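Putative 2,5-diketo-D-gluconic acid reductase B (Sinorhizobium meliloti, PDB 3UP8) probably catalyses the NADPH-dependent reduction of small carbonyl compounds such as methylglyoxal, as a member of the aldo/keto reductase family. Local coordinates at residues 54-59 and 255-260; 183-188 and 233-238; 202-207 and 244-249. All coordinates share one frame; numbering follows the deposited sequence.

Interaction 1: residues 54-59 and 255-260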
loop_
_atom_site.group_PDB
_atom_site.type_symbol
_atom_site.label_atom_id
_atom_site.label_comp_id
_atom_site.label_asym_id
_atom_site.label_seq_id
_atom_site.Cartn_x
_atom_site.Cartn_y
_atom_site.Cartn_z
ATOM N N PRO A 54 -4.841 -16.513 5.822
ATOM C CA PRO A 54 -4.006 -17.615 6.352
ATOM C C PRO A 54 -3.175 -18.306 5.267
ATOM O O PRO A 54 -2.002 -18.607 5.476
ATOM C CB PRO A 54 -5.046 -18.589 6.934
ATOM C CG PRO A 54 -6.172 -17.689 7.347
ATOM C CD PRO A 54 -6.245 -16.647 6.255
ATOM N N GLN A 55 -3.784 -18.532 4.109
ATOM C CA GLN A 55 -3.084 -19.123 2.978
ATOM C C GLN A 55 -1.984 -18.199 2.459
ATOM O O GLN A 55 -0.873 -18.650 2.190
ATOM C CB GLN A 55 -4.061 -19.435 1.861
ATOM C CG GLN A 55 -5.209 -20.338 2.275
ATOM C CD GLN A 55 -6.078 -20.686 1.092
ATOM O OE1 GLN A 55 -7.273 -20.370 1.064
ATOM N NE2 GLN A 55 -5.471 -21.314 0.081
ATOM N N ALA A 56 -2.297 -16.913 2.316
ATOM C CA ALA A 56 -1.305 -15.923 1.912
ATOM C C ALA A 56 -0.073 -15.957 2.810
ATOM O O ALA A 56 1.057 -15.891 2.334
ATOM C CB ALA A 56 -1.923 -14.539 1.901
ATOM N N LEU A 57 -0.304 -16.061 4.112
ATOM C CA LEU A 57 0.773 -16.080 5.090
ATOM C C LEU A 57 1.596 -17.371 5.004
ATOM O O LEU A 57 2.822 -17.333 5.124
ATOM C CB LEU A 57 0.207 -15.891 6.502
ATOM C CG LEU A 57 -0.296 -14.481 6.859
ATOM C CD1 LEU A 57 -1.176 -14.542 8.101
ATOM C CD2 LEU A 57 0.853 -13.500 7.062
ATOM N N LYS A 58 0.911 -18.500 4.798
ATOM C CA LYS A 58 1.581 -19.788 4.558
ATOM C C LYS A 58 2.441 -19.715 3.323
ATOM O O LYS A 58 3.604 -20.098 3.360
ATOM C CB LYS A 58 0.568 -20.917 4.393
ATOM C CG LYS A 58 0.012 -21.424 5.706
ATOM C CD LYS A 58 -1.191 -22.360 5.512
ATOM C CE LYS A 58 -1.950 -22.492 6.834
ATOM N NZ LYS A 58 -2.761 -23.736 6.928
ATOM N N LEU A 59 1.864 -19.205 2.234
ATOM C CA LEU A 59 2.563 -19.074 0.959
ATOM C C LEU A 59 3.815 -18.192 1.062
ATOM O O LEU A 59 4.767 -18.370 0.302
ATOM C CB LEU A 59 1.602 -18.564 -0.133
ATOM C CG LEU A 59 2.148 -18.139 -1.507
ATOM C CD1 LEU A 59 2.616 -19.337 -2.345
ATOM C CD2 LEU A 59 1.122 -17.326 -2.267
ATOM N N ALA A 255 -6.136 -19.124 -6.294
ATOM C CA ALA A 255 -5.499 -19.147 -7.618
ATOM C C ALA A 255 -4.778 -17.839 -7.975
ATOM O O ALA A 255 -3.634 -17.862 -8.427
ATOM C CB ALA A 255 -6.522 -19.516 -8.702
ATOM N N ARG A 256 -5.452 -16.708 -7.784
ATOM C CA ARG A 256 -4.820 -15.399 -7.996
ATOM C C ARG A 256 -3.676 -15.193 -6.998
ATOM O O ARG A 256 -2.640 -14.623 -7.337
ATOM C CB ARG A 256 -5.840 -14.262 -7.866
ATOM C CG ARG A 256 -6.918 -14.230 -8.938
ATOM C CD ARG A 256 -7.710 -12.942 -8.812
ATOM N NE ARG A 256 -9.154 -13.178 -8.798
ATOM C CZ ARG A 256 -10.036 -12.438 -8.125
ATOM N NH1 ARG A 256 -9.637 -11.403 -7.387
ATOM N NH2 ARG A 256 -11.328 -12.741 -8.181
ATOM N N LEU A 257 -3.885 -15.677 -5.775
ATOM C CA LEU A 257 -2.892 -15.645 -4.701
ATOM C C LEU A 257 -1.515 -16.120 -5.176
ATOM O O LEU A 257 -0.537 -15.375 -5.108
ATOM C CB LEU A 257 -3.373 -16.530 -3.547
ATOM C CG LEU A 257 -3.032 -16.284 -2.078
ATOM C CD1 LEU A 257 -2.554 -17.594 -1.463
ATOM C CD2 LEU A 257 -2.001 -15.184 -1.871
ATOM N N LYS A 258 -1.450 -17.354 -5.672
ATOM C CA LYS A 258 -0.185 -17.958 -6.104
ATOM C C LYS A 258 0.406 -17.252 -7.322
ATOM O O LYS A 258 1.626 -17.163 -7.470
ATOM C CB LYS A 258 -0.372 -19.452 -6.390
ATOM C CG LYS A 258 -1.014 -20.211 -5.235
ATOM C CD LYS A 258 -0.517 -21.650 -5.139
ATOM C CE LYS A 258 -0.804 -22.225 -3.753
ATOM N NZ LYS A 258 -0.590 -23.702 -3.678
ATOM N N GLU A 259 -0.482 -16.754 -8.183
ATOM C CA GLU A 259 -0.110 -16.039 -9.399
ATOM C C GLU A 259 0.513 -14.670 -9.075
ATOM O O GLU A 259 1.588 -14.329 -9.577
ATOM C CB GLU A 259 -1.348 -15.892 -10.298
ATOM C CG GLU A 259 -1.128 -15.162 -11.623
ATOM C CD GLU A 259 -2.440 -14.737 -12.283
ATOM O OE1 GLU A 259 -3.403 -15.539 -12.271
ATOM O OE2 GLU A 259 -2.507 -13.602 -12.812
ATOM N N ASN A 260 -0.166 -13.905 -8.221
ATOM C CA ASN A 260 0.302 -12.576 -7.808
ATOM C C ASN A 260 1.654 -12.609 -7.083
ATOM O O ASN A 260 2.472 -11.696 -7.226
ATOM C CB ASN A 260 -0.754 -11.884 -6.940
ATOM C CG ASN A 260 -1.946 -11.382 -7.746
ATOM O OD1 ASN A 260 -2.216 -11.855 -8.852
ATOM N ND2 ASN A 260 -2.665 -10.412 -7.191
#
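Leu257 carries this contact: its two methyls reach between Ala56 and Leu59 on one side of helix 46-59. Leu59 comes to meet it tip to tip, and its CD2 lies 3.8 Å from Leu257 CD1 and equally close to Leu257 CD2, so one methyl rests on both branches of the fork. The first branch also lies against the backbone, with Leu257 CD1 3.8 Å from Ala56 N. The second turns to a short side chain, with Leu257 CD2 3.8 Å from Ala56 CB. In Leu59, CG stands anti to the backbone N (chi1 171°), which sends the isobutyl group out toward helix 254-261. The two helices belong to the outer layer of the TIM barrel: helix 46-59 follows the first barrel strand, 37-40, and helix 254-261 follows the last, 245-249, so the contact lies on the side where these two strands are neighbours and close the barrel. Their segments run in nearly the same direction, at 30°, with axes 10.5 Å apart, a separation bridged by leucine side chains rather than by touching backbones. Phe61, in the loop after helix 46-59, packs on both Ala56 and Leu257 on the buried side. An alanine in place of Leu257 would probably open a gap between the helices and leave the Leu59 methyl and Ala56 CB without their shared apolar partner. Toward solvent the packing thins out. Gln55 lends mainly the root of its side chain, with CB 4.1 Å from Leu257 CD1, while its extended chain goes on toward Glu254. Lys258 meets the contact through its backbone, its CA 4.1 Å from Leu59 CD2.

Interaction 2: residues 183-188 and 233-238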
loop_
_atom_site.group_PDB
_atom_site.type_symbol
_atom_site.label_atom_id
_atom_site.label_comp_id
_atom_site.label_asym_id
_atom_site.label_seq_id
_atom_site.Cartn_x
_atom_site.Cartn_y
_atom_site.Cartn_z
ATOM N N TYR A 183 -2.119 3.446 -8.125
ATOM C CA TYR A 183 -1.056 3.433 -9.130
ATOM C C TYR A 183 -1.154 2.142 -9.942
ATOM O O TYR A 183 -1.132 1.042 -9.392
ATOM C CB TYR A 183 0.320 3.580 -8.466
ATOM C CG TYR A 183 1.470 3.875 -9.414
ATOM C CD1 TYR A 183 1.263 4.515 -10.637
ATOM C CD2 TYR A 183 2.779 3.514 -9.069
ATOM C CE1 TYR A 183 2.341 4.784 -11.508
ATOM C CE2 TYR A 183 3.858 3.784 -9.921
ATOM C CZ TYR A 183 3.630 4.418 -11.126
ATOM O OH TYR A 183 4.715 4.657 -11.943
ATOM N N HIS A 184 -1.299 2.316 -11.252
ATOM C CA HIS A 184 -1.458 1.225 -12.210
ATOM C C HIS A 184 -1.091 1.826 -13.569
ATOM O O HIS A 184 -0.891 3.038 -13.668
ATOM C CB HIS A 184 -2.897 0.698 -12.201
ATOM C CG HIS A 184 -3.937 1.775 -12.271
ATOM N ND1 HIS A 184 -4.213 2.478 -13.427
ATOM C CD2 HIS A 184 -4.779 2.261 -11.327
ATOM C CE1 HIS A 184 -5.161 3.366 -13.183
ATOM N NE2 HIS A 184 -5.526 3.253 -11.917
ATOM N N PRO A 185 -0.988 0.993 -14.618
ATOM C CA PRO A 185 -0.500 1.534 -15.901
ATOM C C PRO A 185 -1.310 2.716 -16.480
ATOM O O PRO A 185 -0.753 3.531 -17.229
ATOM C CB PRO A 185 -0.570 0.320 -16.825
ATOM C CG PRO A 185 -0.369 -0.859 -15.890
ATOM C CD PRO A 185 -1.132 -0.475 -14.652
ATOM N N TYR A 186 -2.591 2.826 -16.120
ATOM C CA TYR A 186 -3.460 3.878 -16.685
ATOM C C TYR A 186 -3.429 5.219 -15.947
ATOM O O TYR A 186 -4.015 6.207 -16.412
ATOM C CB TYR A 186 -4.888 3.340 -16.862
ATOM C CG TYR A 186 -4.858 1.988 -17.529
ATOM C CD1 TYR A 186 -4.556 1.860 -18.893
ATOM C CD2 TYR A 186 -5.082 0.830 -16.788
ATOM C CE1 TYR A 186 -4.493 0.592 -19.495
ATOM C CE2 TYR A 186 -5.017 -0.412 -17.362
ATOM C CZ TYR A 186 -4.729 -0.535 -18.709
ATOM O OH TYR A 186 -4.689 -1.795 -19.230
ATOM N N LEU A 187 -2.738 5.262 -14.806
ATOM C CA LEU A 187 -2.624 6.510 -14.048
ATOM C C LEU A 187 -1.169 6.903 -13.861
ATOM O O LEU A 187 -0.436 6.240 -13.130
ATOM C CB LEU A 187 -3.334 6.400 -12.692
ATOM C CG LEU A 187 -3.281 7.643 -11.792
ATOM C CD1 LEU A 187 -3.921 8.867 -12.487
ATOM C CD2 LEU A 187 -3.996 7.330 -10.478
ATOM N N ASP A 188 -0.771 7.990 -14.519
ATOM C CA ASP A 188 0.584 8.538 -14.392
ATOM C C ASP A 188 0.847 9.051 -12.969
ATOM O O ASP A 188 0.027 9.788 -12.407
ATOM C CB ASP A 188 0.796 9.683 -15.385
ATOM C CG ASP A 188 2.175 10.323 -15.255
ATOM O OD1 ASP A 188 3.182 9.593 -15.113
ATOM O OD2 ASP A 188 2.254 11.564 -15.285
ATOM N N GLN A 233 0.331 -10.246 -13.762
ATOM C CA GLN A 233 1.706 -10.336 -13.264
ATOM C C GLN A 233 2.588 -9.302 -13.930
ATOM O O GLN A 233 3.495 -8.759 -13.305
ATOM C CB GLN A 233 2.289 -11.741 -13.479
ATOM C CG GLN A 233 1.651 -12.814 -12.607
ATOM C CD GLN A 233 1.997 -14.233 -13.065
ATOM O OE1 GLN A 233 1.993 -14.529 -14.263
ATOM N NE2 GLN A 233 2.288 -15.114 -12.107
ATOM N N VAL A 234 2.322 -9.013 -15.202
ATOM C CA VAL A 234 3.048 -7.954 -15.898
ATOM C C VAL A 234 2.837 -6.579 -15.237
ATOM O O VAL A 234 3.784 -5.808 -15.070
ATOM C CB VAL A 234 2.673 -7.905 -17.396
ATOM C CG1 VAL A 234 3.290 -6.696 -18.076
ATOM C CG2 VAL A 234 3.135 -9.193 -18.084
ATOM N N ALA A 235 1.598 -6.281 -14.860
ATOM C CA ALA A 235 1.299 -4.988 -14.235
ATOM C C ALA A 235 1.942 -4.897 -12.848
ATOM O O ALA A 235 2.546 -3.884 -12.510
ATOM C CB ALA A 235 -0.202 -4.760 -14.159
ATOM N N LEU A 236 1.803 -5.958 -12.061
ATOM C CA LEU A 236 2.457 -6.069 -10.750
ATOM C C LEU A 236 3.969 -5.953 -10.853
ATOM O O LEU A 236 4.603 -5.265 -10.059
ATOM C CB LEU A 236 2.105 -7.395 -10.082
ATOM C CG LEU A 236 0.670 -7.597 -9.592
ATOM C CD1 LEU A 236 0.424 -9.071 -9.274
ATOM C CD2 LEU A 236 0.336 -6.725 -8.387
ATOM N N ARG A 237 4.552 -6.629 -11.837
ATOM C CA ARG A 237 5.987 -6.543 -12.047
ATOM C C ARG A 237 6.412 -5.136 -12.445
ATOM O O ARG A 237 7.427 -4.650 -11.970
ATOM C CB ARG A 237 6.465 -7.587 -13.073
ATOM C CG ARG A 237 7.964 -7.558 -13.361
ATOM C CD ARG A 237 8.788 -8.074 -12.167
ATOM N NE ARG A 237 10.118 -7.470 -12.114
ATOM C CZ ARG A 237 11.051 -7.773 -11.210
ATOM N NH1 ARG A 237 10.815 -8.699 -10.281
ATOM N NH2 ARG A 237 12.233 -7.163 -11.246
ATOM N N TRP A 238 5.627 -4.473 -13.295
ATOM C CA TRP A 238 5.965 -3.128 -13.753
ATOM C C TRP A 238 6.044 -2.160 -12.566
ATOM O O TRP A 238 6.887 -1.249 -12.535
ATOM C CB TRP A 238 4.929 -2.630 -14.766
ATOM C CG TRP A 238 5.094 -1.183 -15.138
ATOM C CD1 TRP A 238 6.059 -0.653 -15.954
ATOM C CD2 TRP A 238 4.258 -0.080 -14.737
ATOM N NE1 TRP A 238 5.893 0.714 -16.063
ATOM C CE2 TRP A 238 4.789 1.086 -15.336
ATOM C CE3 TRP A 238 3.115 0.033 -13.929
ATOM C CZ2 TRP A 238 4.210 2.359 -15.160
ATOM C CZ3 TRP A 238 2.538 1.310 -13.747
ATOM C CH2 TRP A 238 3.092 2.448 -14.362
#
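The loop that leaves the sixth strand of the TIM barrel, 176-182, at its C-terminal end packs here against helix 231-240, the helix leading into the eighth strand. Trp238 does most of the touching: its six-membered ring lies against Tyr183, His184 and Pro185 together. Tyr183 and Trp238 make an oblique aromatic pair, with centroids 5.3 Å apart and planes at 56°. Trp238 CZ3 sits over one face of the tyrosine ring, and the neighbouring Trp238 CH2 is 3.8 Å from Tyr183 CE1. In Trp238, CG anti to the backbone N (chi1 172°) carries the indole out from the helix to the loop. The phenol oxygen keeps a polar partner beside this apolar surface, because Tyr183 OH is hydrogen-bonded to Gln242 OE1, whose NE2 in turn reaches the carbonyl of Trp238; the pair is thus tied through one amide. Past the tyrosine, the indole meets the backbone of a type I turn running from His184 to Leu187, closed by a hydrogen bond from Leu187 N to His184 O, 3.1 Å. Trp238 CZ3 comes to 3.6 Å from Pro185 N and 3.7 Å from His184 C at the start of that turn. The proline ring and the indole pass alongside, pointing opposite ways, with Pro185 CG 4.1 Å from Trp238 CE3. Val276 of helix 270-277 covers Pro185 and Trp238, and Val214 packs on Pro185 and Ala235. One helical turn before the indole, the same proline carbon meets a methyl, Pro185 CG lying 4.3 Å from Ala235 CB.

Interaction 3: residues 202-207 and 244-249; sequences SLTSYY and DVIVLS
Strands 202-206 and 245-249, the seventh and eighth of the TIM barrel, lie side by side and parallel, joined by four backbone hydrogen bonds. Leu203 N donates to Asp244 O, Ile246 N to Leu203 O at 2.8 Å, Ser205 N to Ile246 O and Leu248 N to Ser205 O. The third is the shortest, 2.7 Å from Ser205 N to Ile246 O, and its donor is tilted 29° from the carbonyl plane. Ile246 shares one face of the sheet with Thr204. Its CB lies 3.8 Å from both Leu203 O and Thr204 OG1. From there CG1, anti to the carbonyl carbon (chi1 -61°), lies 4.1 Å from Leu203 O, while the CG2 branch approaches Thr204 CG2 at 4.0 Å. The tip, CD1, goes back along the neighbouring strand to Ser202, where it is 3.2 Å from OG, a close approach of a methyl to an oxygen, and it also touches Ser202 CB and Thr204 OG1. The Ser202 hydroxyl has polar partners in Ser29 and Thr178, and Thr178 also binds Thr204 OG1, so the buried hydroxyls are satisfied beside an apolar neighbour. Further along, Thr204 CG2 rests on Leu248 CG at 3.8 Å. Leu248 faces the barrel interior on the side of Tyr70, the predicted proton donor, and Lys95, predicted to lower its pKa, and also touches His63 and Asp65 of strand 63-65. Ser205 and Val247 point to the other face, toward helix 231-240. There Ser205 OG is hydrogen-bonded to Tyr183 O and accepts a bond from a water. The same water makes its shorter bond to the eighth strand, donating to Leu248 O at 2.6 Å.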
loop_
_atom_site.group_PDB
_atom_site.type_symbol
_atom_site.label_atom_id
_atom_site.label_comp_id
_atom_site.label_asym_id
_atom_site.label_seq_id
_atom_site.Cartn_x
_atom_site.Cartn_y
_atom_site.Cartn_z
ATOM N N SER A 202 8.728 6.164 0.137
ATOM C CA SER A 202 8.278 5.289 -0.933
ATOM C C SER A 202 6.870 5.655 -1.395
ATOM O O SER A 202 6.198 6.523 -0.828
ATOM C CB SER A 202 8.303 3.828 -0.478
ATOM O OG SER A 202 7.459 3.663 0.657
ATOM N N LEU A 203 6.451 4.995 -2.463
ATOM C CA LEU A 203 5.090 5.024 -2.904
ATOM C C LEU A 203 4.515 3.618 -2.742
ATOM O O LEU A 203 5.104 2.625 -3.211
ATOM C CB LEU A 203 5.059 5.461 -4.364
ATOM C CG LEU A 203 3.721 5.714 -5.029
ATOM C CD1 LEU A 203 3.937 6.617 -6.246
ATOM C CD2 LEU A 203 3.058 4.397 -5.426
ATOM N N THR A 204 3.383 3.521 -2.058
ATOM C CA THR A 204 2.678 2.263 -2.018
ATOM C C THR A 204 1.482 2.286 -2.970
ATOM O O THR A 204 0.606 3.130 -2.847
ATOM C CB THR A 204 2.236 1.896 -0.607
ATOM O OG1 THR A 204 3.391 1.811 0.232
ATOM C CG2 THR A 204 1.520 0.526 -0.618
ATOM N N SER A 205 1.465 1.336 -3.902
ATOM C CA SER A 205 0.423 1.247 -4.928
ATOM C C SER A 205 -0.788 0.428 -4.488
ATOM O O SER A 205 -0.631 -0.680 -3.966
ATOM C CB SER A 205 1.010 0.602 -6.191
ATOM O OG SER A 205 -0.030 0.122 -7.030
ATOM N N TYR A 206 -1.985 0.976 -4.712
ATOM C CA TYR A 206 -3.209 0.174 -4.714
ATOM C C TYR A 206 -3.896 0.251 -6.086
ATOM O O TYR A 206 -3.602 1.150 -6.891
ATOM C CB TYR A 206 -4.175 0.514 -3.558
ATOM C CG TYR A 206 -4.813 1.900 -3.575
ATOM C CD1 TYR A 206 -5.925 2.167 -4.373
ATOM C CD2 TYR A 206 -4.323 2.924 -2.762
ATOM C CE1 TYR A 206 -6.525 3.432 -4.381
ATOM C CE2 TYR A 206 -4.918 4.194 -2.761
ATOM C CZ TYR A 206 -6.021 4.432 -3.572
ATOM O OH TYR A 206 -6.631 5.665 -3.586
ATOM N N TYR A 207 -4.793 -0.707 -6.334
ATOM C CA TYR A 207 -5.543 -0.842 -7.603
ATOM C C TYR A 207 -4.641 -1.145 -8.802
ATOM O O TYR A 207 -4.880 -0.656 -9.908
ATOM C CB TYR A 207 -6.409 0.397 -7.904
ATOM C CG TYR A 207 -7.892 0.178 -7.692
ATOM C CD1 TYR A 207 -8.649 1.097 -6.971
ATOM C CD2 TYR A 207 -8.543 -0.943 -8.226
ATOM C CE1 TYR A 207 -10.015 0.903 -6.773
ATOM C CE2 TYR A 207 -9.909 -1.148 -8.032
ATOM C CZ TYR A 207 -10.637 -0.211 -7.295
ATOM O OH TYR A 207 -11.977 -0.392 -7.066
ATOM N N ASP A 244 11.604 2.312 -5.443
ATOM C CA ASP A 244 10.820 2.938 -4.366
ATOM C C ASP A 244 9.322 2.664 -4.413
ATOM O O ASP A 244 8.550 3.395 -3.785
ATOM C CB ASP A 244 11.042 4.460 -4.319
ATOM C CG ASP A 244 12.517 4.839 -4.349
ATOM O OD1 ASP A 244 13.243 4.526 -3.385
ATOM O OD2 ASP A 244 12.942 5.448 -5.356
ATOM N N VAL A 245 8.907 1.642 -5.167
ATOM C CA VAL A 245 7.479 1.341 -5.300
ATOM C C VAL A 245 7.148 0.018 -4.641
ATOM O O VAL A 245 7.853 -0.978 -4.824
ATOM C CB VAL A 245 7.005 1.330 -6.771
ATOM C CG1 VAL A 245 5.513 0.977 -6.867
ATOM C CG2 VAL A 245 7.286 2.663 -7.430
ATOM N N ILE A 246 6.077 0.038 -3.856
ATOM C CA ILE A 246 5.544 -1.124 -3.180
ATOM C C ILE A 246 4.180 -1.349 -3.815
ATOM O O ILE A 246 3.520 -0.386 -4.218
ATOM C CB ILE A 246 5.388 -0.823 -1.672
ATOM C CG1 ILE A 246 6.761 -0.508 -1.068
ATOM C CG2 ILE A 246 4.687 -1.958 -0.932
ATOM C CD1 ILE A 246 6.751 0.649 -0.067
ATOM N N VAL A 247 3.757 -2.610 -3.910
ATOM C CA VAL A 247 2.456 -2.915 -4.491
ATOM C C VAL A 247 1.597 -3.771 -3.539
ATOM O O VAL A 247 2.085 -4.709 -2.919
ATOM C CB VAL A 247 2.611 -3.550 -5.927
ATOM C CG1 VAL A 247 3.388 -4.869 -5.869
ATOM C CG2 VAL A 247 1.259 -3.742 -6.590
ATOM N N LEU A 248 0.326 -3.407 -3.415
ATOM C CA LEU A 248 -0.669 -4.186 -2.672
ATOM C C LEU A 248 -1.524 -4.984 -3.651
ATOM O O LEU A 248 -1.967 -4.454 -4.660
ATOM C CB LEU A 248 -1.570 -3.256 -1.848
ATOM C CG LEU A 248 -0.853 -2.437 -0.761
ATOM C CD1 LEU A 248 -1.847 -1.531 -0.045
ATOM C CD2 LEU A 248 -0.135 -3.350 0.225
ATOM N N SER A 249 -1.742 -6.257 -3.372
ATOM C CA SER A 249 -2.620 -7.034 -4.232
ATOM C C SER A 249 -3.858 -7.477 -3.476
ATOM O O SER A 249 -3.811 -7.701 -2.263
ATOM C CB SER A 249 -1.899 -8.232 -4.842
ATOM O OG SER A 249 -1.206 -8.972 -3.852
HETATM O O HOH W 1 -1.891 -2.396 -6.239
HETATM O O HOH W 2 -4.934 -3.008 -4.655
#

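The three contacts run from the barrel wall outward, and helix 231-240 of interaction 2 touches both of the others. Interaction 3 is the innermost, its centre about 10 Å from that of interaction 2 and about 18 Å from that of interaction 1. Tyr183 N lies 3.0 Å from Tyr206 O, joining the loop of 183-188 to the seventh strand, and Leu236 CD2 packs on Val247 CG2 at 3.6 Å. Interaction 1 connects to the same helix through Gln233 NE2, 2.7 Å from Glu259 O. Only interaction 3 approaches the predicted active site: the Leu248 side chain is about 5 Å from that of Lys95 and about 6 Å from that of Tyr70.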